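Local coordinates for CADD-like protein of unknown function (Nostoc punctiforme, PDB 3B5O), which is of unknown function but resembles the chlamydial protein CADD and probably belongs with the helical, heme-oxygenase-like oxidoreductases, at residues P116-L128 and M214-E228. Residues are numbered along the deposited sequence; the frame is centred on the assembly and turned at random.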
ATOM      1  N   PRO A 116       8.144  -7.432  11.479  1.00 14.03           N
ATOM      2  CA  PRO A 116       6.812  -6.881  11.686  1.00 14.47           C
ATOM      3  C   PRO A 116       6.418  -6.865  13.150  1.00 13.67           C
ATOM      4  O   PRO A 116       6.668  -7.823  13.896  1.00 15.19           O
ATOM      5  CB  PRO A 116       5.898  -7.806  10.905  1.00 14.90           C
ATOM      6  CG  PRO A 116       6.725  -8.676  10.136  1.00 19.82           C
ATOM      7  CD  PRO A 116       8.121  -8.634  10.632  1.00 15.40           C
ATOM      8  N   SER A 117       5.800  -5.753  13.534  1.00 13.93           N
ATOM      9  CA  SER A 117       5.194  -5.630  14.834  1.00 13.32           C
ATOM     10  C   SER A 117       3.944  -6.504  14.967  1.00 13.67           C
ATOM     11  O   SER A 117       3.494  -7.135  14.007  1.00 14.29           O
ATOM     12  CB  SER A 117       4.836  -4.164  15.079  1.00 13.67           C
ATOM     13  OG  SER A 117       3.771  -3.782  14.209  1.00 14.41           O
ATOM     14  N   VAL A 118       3.337  -6.513  16.148  1.00 13.08           N
ATOM     15  CA  VAL A 118       2.052  -7.182  16.290  1.00 12.92           C
ATOM     16  C   VAL A 118       1.088  -6.699  15.200  1.00 12.58           C
ATOM     17  O   VAL A 118       0.429  -7.510  14.547  1.00 13.09           O
ATOM     18  CB  VAL A 118       1.442  -6.961  17.693  1.00 13.32           C
ATOM     19  CG1 VAL A 118       0.035  -7.484  17.793  1.00 15.93           C
ATOM     20  CG2 VAL A 118       2.314  -7.633  18.794  1.00 16.10           C
ATOM     21  N   ALA A 119       0.962  -5.377  15.058  1.00 12.32           N
ATOM     22  CA  ALA A 119       0.014  -4.823  14.073  1.00 12.05           C
ATOM     23  C   ALA A 119       0.371  -5.203  12.634  1.00 11.52           C
ATOM     24  O   ALA A 119      -0.500  -5.557  11.841  1.00 12.01           O
ATOM     25  CB  ALA A 119      -0.064  -3.302  14.185  1.00 13.94           C
ATOM     26  N   THR A 120       1.642  -5.104  12.277  1.00 11.23           N
ATOM     27  CA  THR A 120       2.055  -5.418  10.917  1.00 10.89           C
ATOM     28  C   THR A 120       1.923  -6.903  10.615  1.00 11.70           C
ATOM     29  O   THR A 120       1.477  -7.288   9.523  1.00 11.97           O
ATOM     30  CB  THR A 120       3.433  -4.886  10.642  1.00 11.78           C
ATOM     31  OG1 THR A 120       3.432  -3.481  10.965  1.00 12.83           O
ATOM     32  CG2 THR A 120       3.846  -5.095   9.173  1.00 13.39           C
ATOM     33  N   SER A 121       2.249  -7.742  11.585  0.50 11.45           N
ATOM     34  CA  SER A 121       2.067  -9.171  11.383  0.50 11.73           C
ATOM     35  C   SER A 121       0.575  -9.501  11.194  0.50 12.10           C
ATOM     36  O   SER A 121       0.207 -10.329  10.355  0.50 13.26           O
ATOM     37  CB  SER A 121       2.677  -9.959  12.541  0.50 12.25           C
ATOM     38  OG  SER A 121       2.426 -11.340  12.371  0.50 15.38           O
ATOM     39  N   LYS A 122      -0.283  -8.863  11.984  1.00 12.26           N
ATOM     40  CA  LYS A 122      -1.716  -9.054  11.848  1.00 12.58           C
ATOM     41  C   LYS A 122      -2.205  -8.604  10.476  1.00 12.68           C
ATOM     42  O   LYS A 122      -3.006  -9.296   9.844  1.00 12.20           O
ATOM     43  CB  LYS A 122      -2.419  -8.297  12.992  1.00 13.46           C
ATOM     44  CG  LYS A 122      -3.928  -8.271  12.968  1.00 15.14           C
ATOM     45  CD  LYS A 122      -4.453  -7.544  14.281  1.00 17.74           C
ATOM     46  CE  LYS A 122      -5.900  -7.209  14.318  1.00 20.69           C
ATOM     47  NZ  LYS A 122      -6.232  -6.165  13.360  1.00 19.14           N
ATOM     48  N   LEU A 123      -1.694  -7.472  10.001  1.00 11.39           N
ATOM     49  CA  LEU A 123      -2.021  -7.019   8.643  1.00 11.57           C
ATOM     50  C   LEU A 123      -1.641  -8.086   7.618  1.00 10.85           C
ATOM     51  O   LEU A 123      -2.439  -8.455   6.770  1.00 11.59           O
ATOM     52  CB  LEU A 123      -1.251  -5.745   8.310  1.00 12.56           C
ATOM     53  CG  LEU A 123      -1.329  -5.294   6.838  1.00 12.49           C
ATOM     54  CD1 LEU A 123      -2.723  -4.784   6.469  1.00 14.44           C
ATOM     55  CD2 LEU A 123      -0.221  -4.267   6.534  1.00 15.71           C
ATOM     56  N   LEU A 124      -0.419  -8.595   7.711  1.00 11.75           N
ATOM     57  CA  LEU A 124       0.043  -9.537   6.699  1.00 12.43           C
ATOM     58  C   LEU A 124      -0.759 -10.832   6.721  1.00 12.18           C
ATOM     59  O   LEU A 124      -1.068 -11.392   5.670  1.00 13.17           O
ATOM     60  CB  LEU A 124       1.532  -9.803   6.868  1.00 12.69           C
ATOM     61  CG  LEU A 124       2.446  -8.593   6.638  1.00 12.84           C
ATOM     62  CD1 LEU A 124       3.886  -8.959   7.000  1.00 15.54           C
ATOM     63  CD2 LEU A 124       2.344  -8.059   5.211  1.00 14.90           C
ATOM     64  N   ARG A 125      -1.141 -11.299   7.909  1.00 11.78           N
ATOM     65  CA  ARG A 125      -1.996 -12.486   7.960  1.00 12.33           C
ATOM     66  C   ARG A 125      -3.373 -12.216   7.383  1.00 12.43           C
ATOM     67  O   ARG A 125      -3.962 -13.053   6.677  1.00 13.24           O
ATOM     68  CB  ARG A 125      -2.100 -12.994   9.368  1.00 16.18           C
ATOM     69  CG  ARG A 125      -0.786 -13.492   9.793  1.00 18.88           C
ATOM     70  CD  ARG A 125      -0.892 -14.790  10.486  1.00 20.64           C
ATOM     71  NE  ARG A 125       0.377 -15.128  11.044  1.00 19.00           N
ATOM     72  CZ  ARG A 125       1.219 -16.013  10.545  1.00 15.46           C
ATOM     73  NH1 ARG A 125       0.968 -16.649   9.393  1.00 17.15           N
ATOM     74  NH2 ARG A 125       2.352 -16.216  11.198  1.00 17.52           N
ATOM     75  N   THR A 126      -3.909 -11.041   7.698  1.00 12.40           N
ATOM     76  CA  THR A 126      -5.213 -10.678   7.176  1.00 12.25           C
ATOM     77  C   THR A 126      -5.171 -10.590   5.649  1.00 12.45           C
ATOM     78  O   THR A 126      -6.073 -11.098   4.964  1.00 13.01           O
ATOM     79  CB  THR A 126      -5.654  -9.323   7.751  1.00 13.21           C
ATOM     80  OG1 THR A 126      -5.746  -9.405   9.186  1.00 14.97           O
ATOM     81  CG2 THR A 126      -7.010  -8.888   7.173  1.00 14.08           C
ATOM     82  N   VAL A 127      -4.176  -9.882   5.113  1.00 11.60           N
ATOM     83  CA  VAL A 127      -4.076  -9.742   3.684  1.00 11.42           C
ATOM     84  C   VAL A 127      -3.949 -11.101   2.979  1.00 12.16           C
ATOM     85  O   VAL A 127      -4.603 -11.330   1.957  1.00 12.67           O
ATOM     86  CB  VAL A 127      -2.927  -8.772   3.305  1.00 11.77           C
ATOM     87  CG1 VAL A 127      -2.698  -8.715   1.801  1.00 13.59           C
ATOM     88  CG2 VAL A 127      -3.260  -7.359   3.825  1.00 13.78           C
ATOM     89  N   LEU A 128      -3.160 -12.013   3.528  1.00 11.79           N
ATOM     90  CA  LEU A 128      -3.024 -13.316   2.879  1.00 12.17           C
ATOM     91  C   LEU A 128      -4.401 -13.994   2.798  1.00 13.67           C
ATOM     92  O   LEU A 128      -4.727 -14.628   1.785  1.00 14.66           O
ATOM     93  CB  LEU A 128      -2.012 -14.200   3.591  1.00 13.48           C
ATOM     94  CG  LEU A 128      -1.898 -15.582   2.908  1.00 15.97           C
ATOM     95  CD1 LEU A 128      -1.388 -15.450   1.459  1.00 16.28           C
ATOM     96  CD2 LEU A 128      -1.077 -16.533   3.715  1.00 17.07           C
HETATM   97  N   MSE A 214      -9.715  -5.195   1.714  1.00 11.89           N
HETATM   98  CA  MSE A 214      -8.330  -4.735   1.686  1.00 11.40           C
HETATM   99  C   MSE A 214      -8.182  -3.354   2.302  1.00 12.14           C
HETATM  100  O   MSE A 214      -7.291  -3.119   3.117  1.00 12.48           O
HETATM  101  CB  MSE A 214      -7.808  -4.759   0.256  1.00 11.92           C
HETATM  102  CG  MSE A 214      -6.369  -4.370   0.114  1.00 12.83           C
HETATM  103 SE   MSE A 214      -5.170  -5.597   1.009  0.75 14.61          SE
HETATM  104  CE  MSE A 214      -3.557  -5.218   0.116  1.00 21.92           C
ATOM    105  N   ILE A 215      -9.018  -2.408   1.889  1.00 12.23           N
ATOM    106  CA  ILE A 215      -8.917  -1.050   2.441  1.00 12.39           C
ATOM    107  C   ILE A 215      -9.246  -1.037   3.928  1.00 12.15           C
ATOM    108  O   ILE A 215      -8.646  -0.292   4.691  1.00 12.55           O
ATOM    109  CB  ILE A 215      -9.681   0.028   1.613  1.00 13.21           C
ATOM    110  CG1 ILE A 215     -11.203  -0.181   1.659  1.00 13.69           C
ATOM    111  CG2 ILE A 215      -9.115   0.086   0.188  1.00 15.47           C
ATOM    112  CD1 ILE A 215     -11.981   0.943   0.957  1.00 15.26           C
ATOM    113  N   ASP A 216     -10.179  -1.885   4.363  1.00 12.22           N
ATOM    114  CA  ASP A 216     -10.490  -1.997   5.789  1.00 13.65           C
ATOM    115  C   ASP A 216      -9.265  -2.493   6.552  1.00 13.49           C
ATOM    116  O   ASP A 216      -8.936  -1.971   7.617  1.00 13.39           O
ATOM    117  CB  ASP A 216     -11.681  -2.929   6.036  1.00 13.77           C
ATOM    118  CG  ASP A 216     -13.029  -2.312   5.729  1.00 18.43           C
ATOM    119  OD1 ASP A 216     -13.129  -1.091   5.629  1.00 19.19           O
ATOM    120  OD2 ASP A 216     -14.002  -3.099   5.615  1.00 18.57           O
ATOM    121  N   ALA A 217      -8.583  -3.499   6.009  1.00 12.21           N
ATOM    122  CA  ALA A 217      -7.415  -4.072   6.683  1.00 11.70           C
ATOM    123  C   ALA A 217      -6.289  -3.039   6.775  1.00 11.30           C
ATOM    124  O   ALA A 217      -5.599  -2.914   7.815  1.00 11.99           O
ATOM    125  CB  ALA A 217      -6.937  -5.333   5.959  1.00 14.02           C
HETATM  126  N   MSE A 218      -6.088  -2.310   5.702  1.00 11.25           N
HETATM  127  CA  MSE A 218      -5.032  -1.296   5.686  1.00 11.92           C
HETATM  128  C   MSE A 218      -5.349  -0.181   6.670  1.00 11.80           C
HETATM  129  O   MSE A 218      -4.460   0.314   7.379  1.00 12.00           O
HETATM  130  CB  MSE A 218      -4.881  -0.727   4.293  1.00 12.18           C
HETATM  131  CG  MSE A 218      -4.322  -1.722   3.280  1.00 13.56           C
HETATM  132 SE   MSE A 218      -4.310  -1.071   1.484  0.75 19.59          SE
HETATM  133  CE  MSE A 218      -2.894   0.199   1.649  1.00 24.56           C
ATOM    134  N   GLN A 219      -6.608   0.236   6.726  1.00 11.97           N
ATOM    135  CA  GLN A 219      -6.986   1.268   7.688  1.00 12.11           C
ATOM    136  C   GLN A 219      -6.771   0.847   9.136  1.00 11.76           C
ATOM    137  O   GLN A 219      -6.238   1.612   9.948  1.00 12.69           O
ATOM    138  CB  GLN A 219      -8.408   1.765   7.437  1.00 12.94           C
ATOM    139  CG  GLN A 219      -8.901   2.671   8.567  1.00 14.10           C
ATOM    140  CD  GLN A 219      -9.902   3.682   8.137  1.00 15.95           C
ATOM    141  OE1 GLN A 219      -9.634   4.489   7.264  1.00 14.77           O
ATOM    142  NE2 GLN A 219     -11.066   3.671   8.781  1.00 20.67           N
ATOM    143  N   VAL A 220      -7.213  -0.362   9.462  0.50 11.06           N
ATOM    144  CA  VAL A 220      -6.998  -0.921  10.784  0.50 11.76           C
ATOM    145  C   VAL A 220      -5.511  -0.908  11.151  0.50 11.18           C
ATOM    146  O   VAL A 220      -5.147  -0.535  12.249  0.50 12.51           O
ATOM    147  CB  VAL A 220      -7.640  -2.337  10.903  0.50 12.15           C
ATOM    148  CG1 VAL A 220      -7.041  -3.110  12.070  0.50 11.99           C
ATOM    149  CG2 VAL A 220      -9.172  -2.201  11.035  0.50 12.21           C
ATOM    150  N   TRP A 221      -4.658  -1.278  10.207  1.00 11.44           N
ATOM    151  CA  TRP A 221      -3.208  -1.265  10.421  1.00 10.88           C
ATOM    152  C   TRP A 221      -2.683   0.114  10.745  1.00 11.31           C
ATOM    153  O   TRP A 221      -1.938   0.284  11.712  1.00 12.45           O
ATOM    154  CB  TRP A 221      -2.508  -1.843   9.204  1.00 11.31           C
ATOM    155  CG  TRP A 221      -1.026  -1.811   9.195  1.00 11.33           C
ATOM    156  CD1 TRP A 221      -0.178  -2.426  10.056  1.00 12.33           C
ATOM    157  CD2 TRP A 221      -0.224  -1.214   8.176  1.00 12.18           C
ATOM    158  NE1 TRP A 221       1.116  -2.203   9.669  1.00 13.17           N
ATOM    159  CE2 TRP A 221       1.120  -1.490   8.498  1.00 13.57           C
ATOM    160  CE3 TRP A 221      -0.514  -0.484   7.013  1.00 14.41           C
ATOM    161  CZ2 TRP A 221       2.173  -1.088   7.684  1.00 15.12           C
ATOM    162  CZ3 TRP A 221       0.517  -0.071   6.212  1.00 15.92           C
ATOM    163  CH2 TRP A 221       1.861  -0.371   6.556  1.00 15.69           C
ATOM    164  N   TRP A 222      -3.068   1.108   9.965  1.00 11.22           N
ATOM    165  CA  TRP A 222      -2.613   2.471  10.257  1.00 11.08           C
ATOM    166  C   TRP A 222      -3.023   2.904  11.666  1.00 11.73           C
ATOM    167  O   TRP A 222      -2.253   3.531  12.376  1.00 12.73           O
ATOM    168  CB  TRP A 222      -3.167   3.453   9.211  1.00 13.12           C
ATOM    169  CG  TRP A 222      -2.355   3.497   7.956  1.00 12.90           C
ATOM    170  CD1 TRP A 222      -2.642   2.925   6.752  1.00 13.51           C
ATOM    171  CD2 TRP A 222      -1.078   4.110   7.811  1.00 13.79           C
ATOM    172  NE1 TRP A 222      -1.631   3.163   5.850  1.00 15.23           N
ATOM    173  CE2 TRP A 222      -0.654   3.889   6.485  1.00 15.26           C
ATOM    174  CE3 TRP A 222      -0.249   4.838   8.680  1.00 15.70           C
ATOM    175  CZ2 TRP A 222       0.544   4.377   6.009  1.00 18.25           C
ATOM    176  CZ3 TRP A 222       0.941   5.310   8.199  1.00 19.87           C
ATOM    177  CH2 TRP A 222       1.328   5.078   6.886  1.00 19.61           C
ATOM    178  N   GLN A 223      -4.253   2.574  12.053  1.00 12.01           N
ATOM    179  CA  GLN A 223      -4.752   2.918  13.379  1.00 13.50           C
ATOM    180  C   GLN A 223      -3.941   2.210  14.460  1.00 12.86           C
ATOM    181  O   GLN A 223      -3.536   2.812  15.465  1.00 14.22           O
ATOM    182  CB  GLN A 223      -6.236   2.584  13.484  1.00 13.98           C
ATOM    183  CG  GLN A 223      -7.078   3.434  12.550  1.00 16.17           C
ATOM    184  CD  GLN A 223      -8.519   3.017  12.457  1.00 18.56           C
ATOM    185  OE1 GLN A 223      -8.857   1.837  12.584  1.00 20.90           O
ATOM    186  NE2 GLN A 223      -9.400   4.010  12.215  1.00 22.73           N
ATOM    187  N   GLU A 224      -3.655   0.930  14.241  1.00 12.98           N
ATOM    188  CA  GLU A 224      -2.948   0.156  15.244  1.00 14.14           C
ATOM    189  C   GLU A 224      -1.495   0.562  15.326  1.00 13.84           C
ATOM    190  O   GLU A 224      -0.900   0.569  16.425  1.00 15.10           O
ATOM    191  CB  GLU A 224      -3.056  -1.344  14.933  1.00 15.20           C
ATOM    192  CG  GLU A 224      -4.434  -1.879  15.128  1.00 16.05           C
ATOM    193  CD  GLU A 224      -4.647  -3.269  14.553  1.00 17.83           C
ATOM    194  OE1 GLU A 224      -3.745  -3.766  13.878  1.00 21.97           O
ATOM    195  OE2 GLU A 224      -5.719  -3.821  14.799  1.00 24.59           O
ATOM    196  N   LEU A 225      -0.918   0.900  14.187  0.50 13.13           N
ATOM    197  CA  LEU A 225       0.470   1.335  14.136  0.50 13.73           C
ATOM    198  C   LEU A 225       0.676   2.712  14.792  0.50 14.43           C
ATOM    199  O   LEU A 225       1.735   2.995  15.360  0.50 15.00           O
ATOM    200  CB  LEU A 225       0.922   1.330  12.686  0.50 13.73           C
ATOM    201  CG  LEU A 225       2.368   1.670  12.416  0.50 13.83           C
ATOM    202  CD1 LEU A 225       3.280   0.618  13.009  0.50 14.44           C
ATOM    203  CD2 LEU A 225       2.604   1.754  10.928  0.50 14.09           C
ATOM    204  N   ALA A 226      -0.322   3.583  14.696  1.00 13.58           N
ATOM    205  CA  ALA A 226      -0.284   4.845  15.440  1.00 13.95           C
ATOM    206  C   ALA A 226      -0.279   4.608  16.965  1.00 14.80           C
ATOM    207  O   ALA A 226       0.474   5.256  17.699  1.00 16.57           O
ATOM    208  CB  ALA A 226      -1.460   5.745  15.035  1.00 15.47           C
ATOM    209  N   GLN A 227      -1.100   3.674  17.435  1.00 14.62           N
ATOM    210  CA  GLN A 227      -1.126   3.313  18.849  1.00 14.78           C
ATOM    211  C   GLN A 227       0.176   2.655  19.295  1.00 15.42           C
ATOM    212  O   GLN A 227       0.705   2.985  20.359  1.00 16.60           O
ATOM    213  CB  GLN A 227      -2.338   2.437  19.159  1.00 16.47           C
ATOM    214  CG  GLN A 227      -2.414   1.944  20.605  1.00 19.26           C
ATOM    215  CD  GLN A 227      -2.383   3.067  21.620  1.00 28.33           C
ATOM    216  OE1 GLN A 227      -1.801   2.924  22.701  1.00 32.95           O
ATOM    217  NE2 GLN A 227      -2.995   4.197  21.276  1.00 28.22           N
ATOM    218  N   GLU A 228       0.711   1.731  18.503  1.00 14.64           N
ATOM    219  CA  GLU A 228       1.995   1.137  18.848  1.00 15.82           C
ATOM    220  C   GLU A 228       3.057   2.214  19.007  1.00 15.92           C
ATOM    221  O   GLU A 228       3.836   2.195  19.966  1.00 18.04           O
ATOM    222  CB  GLU A 228       2.445   0.127  17.783  1.00 14.58           C
ATOM    223  CG  GLU A 228       1.681  -1.142  17.805  1.00 14.37           C
ATOM    224  CD  GLU A 228       2.130  -2.140  16.742  1.00 15.89           C
ATOM    225  OE1 GLU A 228       2.852  -1.755  15.790  1.00 16.65           O
ATOM    226  OE2 GLU A 228       1.706  -3.299  16.875  1.00 15.55           O
TER
HETATM  227  O   HOH W   1      -3.179  -4.677  11.622  1.00 17.98           O
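The indole of W221 takes L123 over one face, where methyl CD2 of L123 stands 3.6 Å from the centroid of the five-membered ring in a CH-pi contact; in the conformer described, L225 CD2 lies over the opposite face, displaced toward the rim. At the edge W221 NE1 donates to T120 OG1, 2.9 Å away and almost in the ring plane, along a nearly straight line (168°). With CG anti to the backbone N (chi1 175°), W221 swings its ring across to helix 118-128, and the branched end of L123 sets one methyl over the five-membered ring while CD1 lies toward A217. The buried T120 hydroxyl suits the indole N-H because it also hydrogen-bonds Q47 OE1 of helix 38-68, so both polar groups are satisfied. A phenylalanine in place of W221 would probably leave T120 OG1 without this donor and L123 CD2 less well covered. Beside the ring, the small A119 is a knob set among W221, E224, L225 and E228, letting the backbones approach to 5.9 Å between CA of A119 and CA of E224. E228, extended beyond CG, grips the start of the shorter helix: OE1 receives S117 OG at 2.7 Å through its syn lone pair, and OE2 receives the backbone N of A119 at 2.9 Å. S117 is the N-cap, its OG also accepting from T120 N; Y43 is a further partner of E228 OE1. Nearer solvent, K122 NZ reaches E224 OE2 at 2.8 Å in a salt bridge, while a water links E224 OE1 to A119 O. Farther along, V127 CG2 rests on the selenium of selenomethionine M214. Segments 118-128 and 214-228 run antiparallel (169°) with axes 9.1 Å apart, an antiparallel helix pair of an all-helical bundle, consistent with the heme-oxygenase-like fold of this family.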